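Local structure of conserved hypothetical exported protein (Bacteroides fragilis, 4JJA) at residues K336-G341 and D345-R350. The protein is of unknown function but probably acts as a peptidoglycan beta-N-acetylmuramidase. Numbering follows the deposited sequence.
Sequences KMIEGG and DEIKAR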
# COMPACT_ATOMS: atom_id res chain seq x y z
N LYS A 336 -7.06 23.59 -5.40
CA LYS A 336 -7.12 25.04 -5.62
C LYS A 336 -6.17 25.48 -6.74
O LYS A 336 -6.51 26.30 -7.59
CB LYS A 336 -6.78 25.78 -4.34
CG LYS A 336 -7.83 25.65 -3.24
CD LYS A 336 -7.36 26.40 -1.95
CE LYS A 336 -8.19 26.17 -0.71
NZ LYS A 336 -7.59 26.92 0.45
N MSE A 337 -4.97 24.94 -6.73
CA MSE A 337 -3.97 25.29 -7.75
C MSE A 337 -4.31 24.76 -9.12
O MSE A 337 -4.13 25.46 -10.11
CB MSE A 337 -2.60 24.83 -7.31
CG MSE A 337 -2.03 25.58 -6.12
SE MSE A 337 -0.30 25.00 -5.56
CE MSE A 337 0.80 25.84 -6.93
N ILE A 338 -4.88 23.55 -9.19
CA ILE A 338 -5.34 23.06 -10.49
C ILE A 338 -6.40 24.00 -11.05
O ILE A 338 -6.37 24.41 -12.21
CB ILE A 338 -5.83 21.63 -10.45
CG1 ILE A 338 -4.66 20.68 -10.11
CG2 ILE A 338 -6.50 21.25 -11.78
CD1 ILE A 338 -5.00 19.22 -9.91
N GLU A 339 -7.38 24.32 -10.22
CA GLU A 339 -8.48 25.16 -10.66
C GLU A 339 -8.01 26.57 -10.99
O GLU A 339 -8.62 27.25 -11.79
CB GLU A 339 -9.54 25.21 -9.55
CG GLU A 339 -10.27 23.90 -9.45
CD GLU A 339 -11.28 23.79 -8.34
OE1 GLU A 339 -11.42 24.71 -7.50
OE2 GLU A 339 -11.93 22.71 -8.26
N GLY A 340 -6.94 26.99 -10.35
CA GLY A 340 -6.32 28.28 -10.61
C GLY A 340 -5.44 28.33 -11.84
O GLY A 340 -4.86 29.38 -12.12
N GLY A 341 -5.30 27.21 -12.55
CA GLY A 341 -4.52 27.19 -13.77
C GLY A 341 -3.06 26.95 -13.61
O GLY A 341 -2.31 27.15 -14.56
N ASP A 345 4.20 21.04 -12.56
CA ASP A 345 5.52 21.26 -11.94
C ASP A 345 5.42 22.24 -10.77
O ASP A 345 6.07 22.06 -9.74
CB ASP A 345 6.54 21.76 -12.97
CG ASP A 345 7.07 20.68 -13.88
OD1 ASP A 345 6.80 19.49 -13.71
OD2 ASP A 345 7.77 21.07 -14.86
N GLU A 346 4.62 23.30 -10.93
CA GLU A 346 4.43 24.29 -9.88
C GLU A 346 3.82 23.66 -8.63
O GLU A 346 4.21 23.93 -7.51
CB GLU A 346 3.42 25.35 -10.36
CG GLU A 346 3.93 26.48 -11.17
CD GLU A 346 2.85 27.50 -11.29
OE1 GLU A 346 1.97 27.35 -12.17
OE2 GLU A 346 2.87 28.40 -10.43
N ILE A 347 2.79 22.85 -8.84
CA ILE A 347 2.10 22.23 -7.73
C ILE A 347 3.04 21.23 -7.03
O ILE A 347 3.16 21.25 -5.79
CB ILE A 347 0.78 21.54 -8.20
CG1 ILE A 347 -0.14 22.58 -8.82
CG2 ILE A 347 0.11 20.83 -7.02
CD1 ILE A 347 -1.36 21.99 -9.52
N LYS A 348 3.70 20.39 -7.81
CA LYS A 348 4.60 19.40 -7.24
C LYS A 348 5.74 20.07 -6.45
O LYS A 348 6.12 19.63 -5.39
CB LYS A 348 5.10 18.47 -8.32
CG LYS A 348 6.19 17.55 -7.84
CD LYS A 348 6.33 16.36 -8.74
CE LYS A 348 7.35 15.39 -8.19
NZ LYS A 348 7.28 14.09 -8.84
N ALA A 349 6.28 21.19 -6.95
CA ALA A 349 7.32 21.88 -6.27
C ALA A 349 6.88 22.34 -4.88
O ALA A 349 7.70 22.48 -3.99
CB ALA A 349 7.81 23.10 -7.13
N ARG A 350 5.59 22.60 -4.68
CA ARG A 350 5.09 23.10 -3.41
C ARG A 350 5.31 22.09 -2.26
O ARG A 350 5.42 22.49 -1.12
CB ARG A 350 3.64 23.54 -3.52
CG ARG A 350 3.19 24.31 -2.30
CD ARG A 350 1.89 25.00 -2.51
NE ARG A 350 1.38 25.58 -1.28
CZ ARG A 350 0.24 26.30 -1.24
NH1 ARG A 350 -0.40 26.58 -2.36
NH2 ARG A 350 -0.25 26.72 -0.09
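M337, a selenomethionine, reaches from helix 333-339 across to I347 and R350 of helix 344-350. The two helices pack as an alpha-alpha hairpin in the C-terminal NamZ region. The turn starts with a Schellman motif: G341 takes a positive phi of 86°, and its N bonds back to I338 O. M337 carries the contact. Its CB lies 3.7 Å from I347 CG1, and I347 CD1 is almost as near. The chain then runs out straight to SE, with chi2 at 180°. SE sits at the edge of the R350 guanidinium, near its plane, 3.6 Å from NH1. The extended R350 chain also brings CD alongside SE, and the guanidinium makes a cation-pi contact with Y333. At chi3, 77°, the M337 chain bends and carries CE over the second helix, 3.9 Å from both CG1 and CA of I347. On the buried side, the side chains of I338 and I347 cross at about a right angle. I338 also packs on L307, I308 and Y311, and I347 on L304, so the hairpin's buried side rests on helix 305-314 and the loop before it. Between the two helices, I338 CG1 meets I347 CD1 at 3.6 Å.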